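Crov588 (Cafeteriavirus, PDB 6NYR) is of unknown function but folds as a circular leucine-rich repeat protein built from FNIP repeats, a form that may suit it to binding other proteins. Local coordinates at residues L498-D503 with T518-G523; T524-N529 with T546-K551; L564-K569 with L586-S591. All blocks are in the same frame, centred on the assembly; numbering follows the deposited sequence.

Contact 1 of 3, residues L498-D503 with T518-G523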
ATOM      1  N   LEU A 498       3.198  -4.129  25.054  1.00 44.33           N
ATOM      2  CA  LEU A 498       1.958  -3.866  25.776  1.00 42.29           C
ATOM      3  C   LEU A 498       1.449  -2.499  25.348  1.00 41.10           C
ATOM      4  O   LEU A 498       2.110  -1.486  25.599  1.00 44.17           O
ATOM      5  CB  LEU A 498       2.175  -3.901  27.290  1.00 42.55           C
ATOM      6  CG  LEU A 498       0.994  -3.468  28.160  1.00 43.92           C
ATOM      7  CD1 LEU A 498      -0.170  -4.443  28.030  1.00 42.36           C
ATOM      8  CD2 LEU A 498       1.412  -3.313  29.621  1.00 42.21           C
ATOM      9  N   GLU A 499       0.277  -2.471  24.727  1.00 41.35           N
ATOM     10  CA  GLU A 499      -0.357  -1.233  24.296  1.00 41.04           C
ATOM     11  C   GLU A 499      -1.644  -1.046  25.092  1.00 42.69           C
ATOM     12  O   GLU A 499      -2.548  -1.886  25.029  1.00 40.93           O
ATOM     13  CB  GLU A 499      -0.656  -1.251  22.800  1.00 43.73           C
ATOM     14  CG  GLU A 499      -1.237   0.067  22.292  1.00 46.51           C
ATOM     15  CD  GLU A 499      -1.537   0.057  20.808  1.00 48.86           C
ATOM     16  OE1 GLU A 499      -0.896  -0.721  20.068  1.00 50.28           O
ATOM     17  OE2 GLU A 499      -2.424   0.831  20.386  1.00 52.93           O
ATOM     18  N   LEU A 500      -1.714   0.048  25.839  1.00 44.87           N
ATOM     19  CA  LEU A 500      -2.893   0.422  26.601  1.00 42.66           C
ATOM     20  C   LEU A 500      -3.751   1.359  25.764  1.00 43.75           C
ATOM     21  O   LEU A 500      -3.247   2.091  24.907  1.00 48.08           O
ATOM     22  CB  LEU A 500      -2.470   1.084  27.907  1.00 44.14           C
ATOM     23  CG  LEU A 500      -1.674   0.095  28.767  1.00 44.83           C
ATOM     24  CD1 LEU A 500      -0.656   0.806  29.642  1.00 45.83           C
ATOM     25  CD2 LEU A 500      -2.612  -0.755  29.618  1.00 46.68           C
ATOM     26  N   GLY A 501      -5.059   1.324  26.013  1.00 42.50           N
ATOM     27  CA  GLY A 501      -6.021   1.998  25.172  1.00 44.29           C
ATOM     28  C   GLY A 501      -6.407   3.382  25.664  1.00 42.87           C
ATOM     29  O   GLY A 501      -5.835   3.933  26.606  1.00 40.35           O
ATOM     30  N   HIS A 502      -7.408   3.948  24.988  1.00 43.47           N
ATOM     31  CA  HIS A 502      -7.798   5.330  25.229  1.00 44.21           C
ATOM     32  C   HIS A 502      -8.076   5.587  26.703  1.00 42.66           C
ATOM     33  O   HIS A 502      -7.550   6.539  27.292  1.00 42.12           O
ATOM     34  CB  HIS A 502      -9.040   5.677  24.397  1.00 41.50           C
ATOM     35  CG  HIS A 502      -9.494   7.094  24.565  1.00 43.35           C
ATOM     36  ND1 HIS A 502     -10.329   7.493  25.589  1.00 41.88           N
ATOM     37  CD2 HIS A 502      -9.223   8.208  23.844  1.00 42.45           C
ATOM     38  CE1 HIS A 502     -10.549   8.793  25.492  1.00 41.78           C
ATOM     39  NE2 HIS A 502      -9.892   9.250  24.441  1.00 42.71           N
ATOM     40  N   ASP A 503      -8.902   4.740  27.319  1.00 44.70           N
ATOM     41  CA  ASP A 503      -9.446   5.053  28.630  1.00 45.23           C
ATOM     42  C   ASP A 503      -8.538   4.647  29.784  1.00 45.19           C
ATOM     43  O   ASP A 503      -8.761   5.108  30.908  1.00 46.56           O
ATOM     44  CB  ASP A 503     -10.802   4.362  28.833  1.00 45.05           C
ATOM     45  CG  ASP A 503     -11.902   4.940  27.973  1.00 43.93           C
ATOM     46  OD1 ASP A 503     -11.647   5.900  27.212  1.00 43.59           O
ATOM     47  OD2 ASP A 503     -13.037   4.423  28.067  1.00 43.42           O
ATOM     48  N   THR A 518       9.804  -4.726  26.383  1.00 46.89           N
ATOM     49  CA  THR A 518      10.655  -3.759  25.704  1.00 46.34           C
ATOM     50  C   THR A 518       9.890  -2.534  25.226  1.00 46.31           C
ATOM     51  O   THR A 518      10.473  -1.448  25.146  1.00 49.32           O
ATOM     52  CB  THR A 518      11.350  -4.414  24.499  1.00 46.21           C
ATOM     53  OG1 THR A 518      10.365  -4.840  23.551  1.00 45.65           O
ATOM     54  CG2 THR A 518      12.187  -5.598  24.939  1.00 43.14           C
ATOM     55  N   HIS A 519       8.609  -2.686  24.888  1.00 44.57           N
ATOM     56  CA  HIS A 519       7.809  -1.617  24.300  1.00 44.35           C
ATOM     57  C   HIS A 519       6.581  -1.354  25.163  1.00 41.78           C
ATOM     58  O   HIS A 519       5.815  -2.277  25.450  1.00 43.64           O
ATOM     59  CB  HIS A 519       7.365  -1.974  22.877  1.00 40.29           C
ATOM     60  CG  HIS A 519       8.476  -1.979  21.876  1.00 41.51           C
ATOM     61  ND1 HIS A 519       9.497  -2.905  21.896  1.00 42.53           N
ATOM     62  CD2 HIS A 519       8.721  -1.167  20.820  1.00 41.04           C
ATOM     63  CE1 HIS A 519      10.325  -2.661  20.896  1.00 44.42           C
ATOM     64  NE2 HIS A 519       9.877  -1.614  20.228  1.00 44.66           N
ATOM     65  N   LEU A 520       6.391  -0.099  25.566  1.00 43.50           N
ATOM     66  CA  LEU A 520       5.227   0.297  26.352  1.00 45.69           C
ATOM     67  C   LEU A 520       4.581   1.506  25.693  1.00 43.35           C
ATOM     68  O   LEU A 520       5.260   2.493  25.394  1.00 43.60           O
ATOM     69  CB  LEU A 520       5.614   0.613  27.797  1.00 45.47           C
ATOM     70  CG  LEU A 520       4.456   0.956  28.730  1.00 44.91           C
ATOM     71  CD1 LEU A 520       3.403  -0.146  28.727  1.00 44.55           C
ATOM     72  CD2 LEU A 520       4.960   1.209  30.143  1.00 43.81           C
ATOM     73  N   ILE A 521       3.271   1.426  25.480  1.00 43.24           N
ATOM     74  CA  ILE A 521       2.508   2.460  24.794  1.00 39.53           C
ATOM     75  C   ILE A 521       1.338   2.847  25.685  1.00 41.23           C
ATOM     76  O   ILE A 521       0.468   2.011  25.959  1.00 43.92           O
ATOM     77  CB  ILE A 521       1.981   1.976  23.425  1.00 41.28           C
ATOM     78  CG1 ILE A 521       3.120   1.460  22.544  1.00 43.01           C
ATOM     79  CG2 ILE A 521       1.181   3.093  22.751  1.00 40.73           C
ATOM     80  CD1 ILE A 521       3.999   2.522  21.949  1.00 47.79           C
ATOM     81  N   PHE A 522       1.315   4.095  26.138  1.00 40.15           N
ATOM     82  CA  PHE A 522       0.185   4.602  26.900  1.00 40.85           C
ATOM     83  C   PHE A 522      -0.837   5.239  25.972  1.00 43.15           C
ATOM     84  O   PHE A 522      -0.483   5.868  24.969  1.00 49.09           O
ATOM     85  CB  PHE A 522       0.647   5.614  27.946  1.00 42.08           C
ATOM     86  CG  PHE A 522       1.280   4.990  29.151  1.00 43.63           C
ATOM     87  CD1 PHE A 522       0.512   4.288  30.064  1.00 44.03           C
ATOM     88  CD2 PHE A 522       2.641   5.096  29.372  1.00 46.47           C
ATOM     89  CE1 PHE A 522       1.085   3.713  31.177  1.00 44.63           C
ATOM     90  CE2 PHE A 522       3.225   4.516  30.483  1.00 45.10           C
ATOM     91  CZ  PHE A 522       2.447   3.825  31.387  1.00 45.50           C
ATOM     92  N   GLY A 523      -2.108   5.070  26.310  1.00 42.61           N
ATOM     93  CA  GLY A 523      -3.186   5.645  25.541  1.00 45.20           C
ATOM     94  C   GLY A 523      -3.470   7.093  25.907  1.00 47.32           C
ATOM     95  O   GLY A 523      -2.769   7.731  26.694  1.00 42.87           O
TER

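Contact 2 of 3, residues T524-N529 with T546-K551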
ATOM      1  N   THR A 524      -4.550   7.606  25.316  1.00 46.21           N
ATOM      2  CA  THR A 524      -4.908   9.012  25.466  1.00 46.63           C
ATOM      3  C   THR A 524      -4.938   9.439  26.927  1.00 45.24           C
ATOM      4  O   THR A 524      -4.356  10.463  27.302  1.00 42.42           O
ATOM      5  CB  THR A 524      -6.277   9.258  24.819  1.00 47.32           C
ATOM      6  OG1 THR A 524      -6.197   9.027  23.408  1.00 47.61           O
ATOM      7  CG2 THR A 524      -6.771  10.673  25.087  1.00 48.14           C
ATOM      8  N   SER A 525      -5.608   8.658  27.769  1.00 42.65           N
ATOM      9  CA  SER A 525      -6.036   9.155  29.067  1.00 43.83           C
ATOM     10  C   SER A 525      -5.027   8.942  30.185  1.00 47.02           C
ATOM     11  O   SER A 525      -5.157   9.582  31.235  1.00 50.66           O
ATOM     12  CB  SER A 525      -7.361   8.495  29.465  1.00 46.99           C
ATOM     13  OG  SER A 525      -8.392   8.846  28.559  1.00 52.37           O
ATOM     14  N   PHE A 526      -4.035   8.076  30.003  1.00 44.67           N
ATOM     15  CA  PHE A 526      -3.148   7.760  31.112  1.00 46.91           C
ATOM     16  C   PHE A 526      -2.478   9.028  31.630  1.00 46.67           C
ATOM     17  O   PHE A 526      -1.823   9.752  30.872  1.00 47.11           O
ATOM     18  CB  PHE A 526      -2.085   6.744  30.705  1.00 46.81           C
ATOM     19  CG  PHE A 526      -1.155   6.395  31.831  1.00 46.09           C
ATOM     20  CD1 PHE A 526      -1.571   5.546  32.842  1.00 47.25           C
ATOM     21  CD2 PHE A 526       0.112   6.946  31.907  1.00 47.46           C
ATOM     22  CE1 PHE A 526      -0.736   5.236  33.895  1.00 47.27           C
ATOM     23  CE2 PHE A 526       0.956   6.638  32.954  1.00 48.36           C
ATOM     24  CZ  PHE A 526       0.530   5.780  33.952  1.00 49.06           C
ATOM     25  N   ASN A 527      -2.637   9.298  32.921  1.00 48.51           N
ATOM     26  CA  ASN A 527      -2.007  10.460  33.533  1.00 55.55           C
ATOM     27  C   ASN A 527      -1.759  10.189  35.016  1.00 56.90           C
ATOM     28  O   ASN A 527      -2.117  10.982  35.888  1.00 57.17           O
ATOM     29  CB  ASN A 527      -2.866  11.709  33.331  1.00 54.92           C
ATOM     30  CG  ASN A 527      -2.143  12.981  33.722  1.00 54.63           C
ATOM     31  OD1 ASN A 527      -0.914  13.009  33.803  1.00 52.98           O
ATOM     32  ND2 ASN A 527      -2.901  14.045  33.958  1.00 55.66           N
ATOM     33  N   GLN A 528      -1.123   9.062  35.318  1.00 56.31           N
ATOM     34  CA  GLN A 528      -0.771   8.706  36.686  1.00 57.16           C
ATOM     35  C   GLN A 528       0.736   8.805  36.873  1.00 55.33           C
ATOM     36  O   GLN A 528       1.508   8.454  35.975  1.00 55.24           O
ATOM     37  CB  GLN A 528      -1.243   7.295  37.045  1.00 56.37           C
ATOM     38  CG  GLN A 528      -2.744   7.083  36.933  1.00 55.42           C
ATOM     39  CD  GLN A 528      -3.541   8.048  37.790  1.00 56.78           C
ATOM     40  OE1 GLN A 528      -3.249   8.242  38.971  1.00 58.38           O
ATOM     41  NE2 GLN A 528      -4.555   8.661  37.194  1.00 56.73           N
ATOM     42  N   ASN A 529       1.147   9.295  38.038  1.00 58.76           N
ATOM     43  CA  ASN A 529       2.565   9.445  38.324  1.00 57.96           C
ATOM     44  C   ASN A 529       3.253   8.087  38.343  1.00 54.63           C
ATOM     45  O   ASN A 529       2.742   7.119  38.911  1.00 54.25           O
ATOM     46  CB  ASN A 529       2.751  10.140  39.671  1.00 60.30           C
ATOM     47  CG  ASN A 529       4.203  10.350  40.020  1.00 62.24           C
ATOM     48  OD1 ASN A 529       4.921  11.079  39.335  1.00 62.45           O
ATOM     49  ND2 ASN A 529       4.649   9.709  41.097  1.00 65.05           N
ATOM     50  N   THR A 546      -1.820  11.244  24.988  1.00 42.76           N
ATOM     51  CA  THR A 546      -2.243  12.638  24.965  1.00 42.05           C
ATOM     52  C   THR A 546      -2.072  13.307  26.324  1.00 42.97           C
ATOM     53  O   THR A 546      -1.448  14.367  26.431  1.00 42.70           O
ATOM     54  CB  THR A 546      -3.708  12.732  24.517  1.00 43.10           C
ATOM     55  OG1 THR A 546      -3.838  12.261  23.171  1.00 45.69           O
ATOM     56  CG2 THR A 546      -4.216  14.164  24.610  1.00 39.50           C
ATOM     57  N   CYS A 547      -2.610  12.692  27.377  1.00 41.55           N
ATOM     58  CA  CYS A 547      -2.829  13.417  28.619  1.00 44.61           C
ATOM     59  C   CYS A 547      -1.691  13.335  29.628  1.00 42.07           C
ATOM     60  O   CYS A 547      -1.691  14.118  30.584  1.00 45.92           O
ATOM     61  CB  CYS A 547      -4.106  12.913  29.306  1.00 46.99           C
ATOM     62  SG  CYS A 547      -5.637  13.411  28.499  1.00 49.22           S
ATOM     63  N   PHE A 548      -0.737  12.423  29.472  1.00 42.01           N
ATOM     64  CA  PHE A 548       0.259  12.251  30.522  1.00 42.54           C
ATOM     65  C   PHE A 548       1.003  13.558  30.772  1.00 44.33           C
ATOM     66  O   PHE A 548       1.712  14.056  29.889  1.00 44.26           O
ATOM     67  CB  PHE A 548       1.265  11.157  30.181  1.00 42.70           C
ATOM     68  CG  PHE A 548       2.366  11.033  31.201  1.00 45.24           C
ATOM     69  CD1 PHE A 548       2.154  10.350  32.391  1.00 45.58           C
ATOM     70  CD2 PHE A 548       3.601  11.622  30.985  1.00 46.93           C
ATOM     71  CE1 PHE A 548       3.158  10.247  33.336  1.00 46.50           C
ATOM     72  CE2 PHE A 548       4.610  11.520  31.930  1.00 47.90           C
ATOM     73  CZ  PHE A 548       4.385  10.833  33.104  1.00 47.08           C
ATOM     74  N   ASN A 549       0.854  14.110  31.978  1.00 47.44           N
ATOM     75  CA  ASN A 549       1.559  15.327  32.354  1.00 51.44           C
ATOM     76  C   ASN A 549       1.937  15.289  33.838  1.00 53.20           C
ATOM     77  O   ASN A 549       1.567  16.148  34.633  1.00 54.45           O
ATOM     78  CB  ASN A 549       0.716  16.567  32.053  1.00 50.36           C
ATOM     79  CG  ASN A 549       1.507  17.859  32.182  1.00 50.02           C
ATOM     80  OD1 ASN A 549       2.730  17.866  32.051  1.00 46.71           O
ATOM     81  ND2 ASN A 549       0.808  18.957  32.452  1.00 54.31           N
ATOM     82  N   GLN A 550       2.689  14.265  34.227  1.00 54.55           N
ATOM     83  CA  GLN A 550       3.206  14.146  35.581  1.00 56.51           C
ATOM     84  C   GLN A 550       4.711  14.380  35.574  1.00 53.48           C
ATOM     85  O   GLN A 550       5.394  14.105  34.582  1.00 51.19           O
ATOM     86  CB  GLN A 550       2.902  12.771  36.182  1.00 55.59           C
ATOM     87  CG  GLN A 550       1.428  12.486  36.317  1.00 55.76           C
ATOM     88  CD  GLN A 550       0.702  13.544  37.120  1.00 55.67           C
ATOM     89  OE1 GLN A 550       1.060  13.832  38.262  1.00 58.34           O
ATOM     90  NE2 GLN A 550      -0.314  14.147  36.513  1.00 54.69           N
ATOM     91  N   LYS A 551       5.227  14.896  36.684  1.00 55.58           N
ATOM     92  CA  LYS A 551       6.664  15.096  36.787  1.00 57.17           C
ATOM     93  C   LYS A 551       7.355  13.749  36.947  1.00 54.36           C
ATOM     94  O   LYS A 551       6.890  12.874  37.686  1.00 56.35           O
ATOM     95  CB  LYS A 551       7.018  15.999  37.965  1.00 61.30           C
ATOM     96  CG  LYS A 551       8.458  16.510  37.895  1.00 67.84           C
ATOM     97  CD  LYS A 551       8.907  17.177  39.184  1.00 73.73           C
ATOM     98  CE  LYS A 551       9.169  18.662  38.978  1.00 79.38           C
ATOM     99  NZ  LYS A 551       7.891  19.422  38.853  1.00 82.83           N
TER

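Contact 3 of 3, residues L564-K569 with L586-S591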
ATOM      1  N   LEU A 564      12.237   7.533  23.741  1.00 35.54           N
ATOM      2  CA  LEU A 564      11.240   8.151  24.606  1.00 38.23           C
ATOM      3  C   LEU A 564      10.450   9.192  23.829  1.00 36.61           C
ATOM      4  O   LEU A 564      11.032  10.106  23.238  1.00 36.72           O
ATOM      5  CB  LEU A 564      11.901   8.797  25.829  1.00 38.17           C
ATOM      6  CG  LEU A 564      10.970   9.565  26.764  1.00 40.53           C
ATOM      7  CD1 LEU A 564       9.833   8.689  27.261  1.00 40.26           C
ATOM      8  CD2 LEU A 564      11.764  10.136  27.939  1.00 41.61           C
ATOM      9  N   GLU A 565       9.128   9.052  23.845  1.00 40.37           N
ATOM     10  CA  GLU A 565       8.230   9.994  23.179  1.00 43.53           C
ATOM     11  C   GLU A 565       7.204  10.490  24.190  1.00 42.82           C
ATOM     12  O   GLU A 565       6.395   9.702  24.696  1.00 40.92           O
ATOM     13  CB  GLU A 565       7.533   9.356  21.975  1.00 43.67           C
ATOM     14  CG  GLU A 565       6.545  10.284  21.277  1.00 46.06           C
ATOM     15  CD  GLU A 565       5.893   9.653  20.057  1.00 49.57           C
ATOM     16  OE1 GLU A 565       6.316   8.544  19.663  1.00 54.43           O
ATOM     17  OE2 GLU A 565       4.941  10.254  19.509  1.00 53.43           O
ATOM     18  N   PHE A 566       7.258  11.785  24.497  1.00 41.02           N
ATOM     19  CA  PHE A 566       6.222  12.438  25.285  1.00 41.92           C
ATOM     20  C   PHE A 566       5.060  12.860  24.392  1.00 42.74           C
ATOM     21  O   PHE A 566       5.227  13.122  23.198  1.00 43.49           O
ATOM     22  CB  PHE A 566       6.780  13.665  26.009  1.00 42.99           C
ATOM     23  CG  PHE A 566       7.714  13.333  27.129  1.00 41.61           C
ATOM     24  CD1 PHE A 566       7.241  12.730  28.283  1.00 44.52           C
ATOM     25  CD2 PHE A 566       9.062  13.628  27.037  1.00 45.27           C
ATOM     26  CE1 PHE A 566       8.096  12.418  29.314  1.00 46.13           C
ATOM     27  CE2 PHE A 566       9.923  13.319  28.072  1.00 45.23           C
ATOM     28  CZ  PHE A 566       9.437  12.714  29.210  1.00 46.16           C
ATOM     29  N   GLY A 567       3.875  12.940  24.989  1.00 46.24           N
ATOM     30  CA  GLY A 567       2.678  13.281  24.258  1.00 46.50           C
ATOM     31  C   GLY A 567       2.352  14.760  24.257  1.00 44.89           C
ATOM     32  O   GLY A 567       3.051  15.582  24.852  1.00 42.59           O
ATOM     33  N   PRO A 568       1.252  15.116  23.586  1.00 43.79           N
ATOM     34  CA  PRO A 568       0.867  16.530  23.464  1.00 45.38           C
ATOM     35  C   PRO A 568       0.952  17.356  24.740  1.00 44.56           C
ATOM     36  O   PRO A 568       1.514  18.456  24.720  1.00 43.55           O
ATOM     37  CB  PRO A 568      -0.585  16.444  22.965  1.00 42.40           C
ATOM     38  CG  PRO A 568      -0.607  15.192  22.126  1.00 43.81           C
ATOM     39  CD  PRO A 568       0.420  14.234  22.739  1.00 43.26           C
ATOM     40  N   LYS A 569       0.395  16.857  25.841  1.00 41.90           N
ATOM     41  CA  LYS A 569       0.190  17.674  27.030  1.00 47.16           C
ATOM     42  C   LYS A 569       1.334  17.627  28.041  1.00 47.52           C
ATOM     43  O   LYS A 569       1.268  18.337  29.050  1.00 50.63           O
ATOM     44  CB  LYS A 569      -1.118  17.266  27.728  1.00 52.31           C
ATOM     45  CG  LYS A 569      -2.373  17.818  27.073  1.00 56.60           C
ATOM     46  CD  LYS A 569      -3.580  17.761  28.003  1.00 61.85           C
ATOM     47  CE  LYS A 569      -4.779  18.471  27.379  1.00 67.50           C
ATOM     48  NZ  LYS A 569      -6.049  17.697  27.470  1.00 71.15           N
ATOM     49  N   LEU A 586      14.832  10.980  21.592  1.00 36.86           N
ATOM     50  CA  LEU A 586      13.920  11.697  22.474  1.00 41.32           C
ATOM     51  C   LEU A 586      13.037  12.627  21.657  1.00 40.14           C
ATOM     52  O   LEU A 586      13.539  13.425  20.859  1.00 41.26           O
ATOM     53  CB  LEU A 586      14.693  12.494  23.526  1.00 43.29           C
ATOM     54  CG  LEU A 586      13.891  13.364  24.495  1.00 43.54           C
ATOM     55  CD1 LEU A 586      12.945  12.531  25.325  1.00 41.74           C
ATOM     56  CD2 LEU A 586      14.861  14.147  25.388  1.00 42.52           C
ATOM     57  N   THR A 587      11.724  12.529  21.865  1.00 38.88           N
ATOM     58  CA  THR A 587      10.758  13.376  21.174  1.00 42.37           C
ATOM     59  C   THR A 587       9.807  13.987  22.193  1.00 38.74           C
ATOM     60  O   THR A 587       9.110  13.259  22.909  1.00 41.13           O
ATOM     61  CB  THR A 587       9.965  12.587  20.122  1.00 43.85           C
ATOM     62  OG1 THR A 587      10.846  12.145  19.082  1.00 46.66           O
ATOM     63  CG2 THR A 587       8.845  13.443  19.527  1.00 39.98           C
ATOM     64  N   PHE A 588       9.753  15.314  22.233  1.00 38.62           N
ATOM     65  CA  PHE A 588       8.779  16.021  23.052  1.00 43.10           C
ATOM     66  C   PHE A 588       7.505  16.278  22.259  1.00 43.22           C
ATOM     67  O   PHE A 588       7.530  16.432  21.034  1.00 42.77           O
ATOM     68  CB  PHE A 588       9.338  17.356  23.551  1.00 41.69           C
ATOM     69  CG  PHE A 588      10.459  17.215  24.537  1.00 41.31           C
ATOM     70  CD1 PHE A 588      10.203  16.879  25.855  1.00 41.01           C
ATOM     71  CD2 PHE A 588      11.771  17.430  24.147  1.00 43.68           C
ATOM     72  CE1 PHE A 588      11.233  16.747  26.765  1.00 41.52           C
ATOM     73  CE2 PHE A 588      12.804  17.305  25.052  1.00 40.90           C
ATOM     74  CZ  PHE A 588      12.537  16.963  26.362  1.00 42.32           C
ATOM     75  N   GLY A 589       6.386  16.348  22.978  1.00 47.31           N
ATOM     76  CA  GLY A 589       5.102  16.592  22.362  1.00 48.03           C
ATOM     77  C   GLY A 589       4.826  18.066  22.137  1.00 48.43           C
ATOM     78  O   GLY A 589       5.651  18.942  22.401  1.00 42.65           O
ATOM     79  N   THR A 590       3.607  18.338  21.666  1.00 53.21           N
ATOM     80  CA  THR A 590       3.269  19.667  21.168  1.00 54.88           C
ATOM     81  C   THR A 590       3.531  20.762  22.201  1.00 52.84           C
ATOM     82  O   THR A 590       4.061  21.828  21.862  1.00 50.13           O
ATOM     83  CB  THR A 590       1.802  19.699  20.720  1.00 53.59           C
ATOM     84  OG1 THR A 590       0.955  19.343  21.820  1.00 55.75           O
ATOM     85  CG2 THR A 590       1.560  18.736  19.565  1.00 49.30           C
ATOM     86  N   SER A 591       3.165  20.528  23.459  1.00 49.81           N
ATOM     87  CA  SER A 591       3.060  21.611  24.428  1.00 50.38           C
ATOM     88  C   SER A 591       4.257  21.736  25.368  1.00 49.72           C
ATOM     89  O   SER A 591       4.252  22.625  26.225  1.00 49.49           O
ATOM     90  CB  SER A 591       1.777  21.450  25.258  1.00 50.92           C
ATOM     91  OG  SER A 591       1.929  20.464  26.267  1.00 54.83           O
TER
HETATM   92  O   HOH W   1      11.681   9.405  20.134  1.00 31.29           O

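Contact 1 of 3, residues L498-D503 with T518-G523
Leu498 and Leu520 lie side by side on two neighbouring parallel strands of the leucine-rich repeat solenoid, one turn apart. Their side chains point the same way, and Leu498 CD2 meets Leu520 CD1 at 3.8 Å. Both have CG opposite the backbone N (chi1 173° and -176°), which sets the two branched ends level on the buried face of the strands. The next layer is Leu500 against Phe522. Leu500 CD1 reaches Phe522 CD1 at 3.7 Å and is as near to CE1, so one methyl touches both atoms, approaching the ring obliquely. Phe522 in turn stacks with Phe526, and Leu520 continues the leucine row to Leu542.

Three backbone bonds hold the strands in register. Leu498 N donates to His519 O at 3.2 Å. Ile521 N then donates to Leu498 O, and Leu500 N to Ile521 O at 2.9 Å. The last is nearly straight, with 172° at the hydrogen.

On the other face, Glu499 and Ile521 pack through their carbon parts, with Glu499 CG 3.9 Å from Ile521 CG2. The glutamate chain runs on extended past CG, and its OE1 is bonded to Tyr497 OH. His519 points to the same face and stacks on His541; its ND1 shares a hydrogen bond with Thr518 OG1.

Beyond the strands, the 498-503 segment turns outward. His502 ND1 donates in the ring plane to Asp503 OD1 at 2.6 Å, and His480 stacks on the same imidazole. The ND1 to OD1 bond and the stacked His480 limit the rotation of the ring. Gly523 has no CB to run into Gly501 O; its CA instead makes a CA-H...O contact of 3.3 Å with that oxygen.

Contact 2 of 3, residues T524-N529 with T546-K551
Asn527 carries its CG opposite the backbone N (chi1 -169°), which sends the amide across to the 546-551 segment. Gln550 has CG beside its backbone N (chi1 -62°) and bends again at chi2, so its end folds back to Asn527. The side chains cross at about a right angle, with their amide planes 55° apart.

Asn527 OD1 is the centre of the contact. Asn549 N donates to Asn527 OD1 at 2.8 Å, and Gln550 NE2 donates to the same OD1 at 3.0 Å. The two donors come from opposite faces of the Asn527 amide, each well out of its plane. Asn549 OD1 takes up Asn571 N and Gln572 NE2, so the asparagine ladder continues into the next turn of the solenoid. On the preceding turn, Asn505 OD1 receives Asn527 N and Gln528 NE2.

Beside this ladder the phenylalanines form a second row. Phe526 and Phe548 lie side by side and touch obliquely, with Phe526 CE2 3.9 Å from Phe548 CD1. Gln528 O sits at the edge of the Phe548 ring, while Gln550 N lies over its face. Where the segments begin, Cys547 N donates to Thr524 O at 2.8 Å, and Thr524 CG2 rests on Thr546 CB.

Two N-H groups thus grip Asn527 OD1, neither of them on a lone pair. This oxygen probably carries much of the polar link between two loop segments that have no regular strand.

Contact 3 of 3, residues L564-K569 with L586-S591
Leu564-Lys569 and Leu586-Ser591 run parallel, their directions only 2° apart, as successive turns of the leucine-rich repeat solenoid. Leu564 pairs with Leu586 and Glu565 with Thr587. Thr587 N donates to Leu564 O at 2.9 Å, and Phe566 N donates to Thr587 O. Past the strands, Gly567 O receives a CA-H...O contact from Gly589 CA.

On the buried face Leu564 and Leu586 lie side by side, with Leu564 CD2 and Leu586 CD1 3.7 Å apart. Leu586 extends the row to Leu608. Phe566 and Phe588 form the next layer. Their planes are near parallel (12°) but slid apart, so the rings barely overlap; Phe566 CD2 is 3.6 Å from Phe588 CD1. Leu564 CG sits over one face of the Phe566 ring, toward its rim. Phe566 stacks with Phe570, and Phe588 with Phe592.

On the opposite face a water donates to Leu564 O and is hydrogen-bonded to Thr587 OG1, bridging the two strands.

At the outer turn Pro568 O accepts three bonds. Ser591 N and Ser591 OG both approach in its carbonyl plane, while Thr590 OG1 comes at 3.1 Å from a tilted position. The serine OG is set between its own backbone N and carbonyl carbon (chi1 78°), which brings it onto the proline oxygen. The shortest of the three is Ser591 OG to Pro568 O, 2.6 Å, on a lone pair.

Following the chain from its N terminus, contact 1 comes first of the three and closes the loop between strands 497-499 and 519-521. Contact 2 starts directly after it at Thr524 and ties two loop segments, with strand 541-543 between them in the chain. Contact 3 then joins strand 563-565 to strand 585-587. The three come in series, and none nests in or crosses another. Contacts 1 and 3 tie neighbouring strands; contact 2 ties the turns that follow strands 519-521 and 541-543. Contact 2 touches both neighbours: Ser525 N is probably hydrogen-bonded to His502 O, and Lys569 N to Thr546 O. Contacts 1 and 3 do not touch, their nearest atoms being about 7 Å apart.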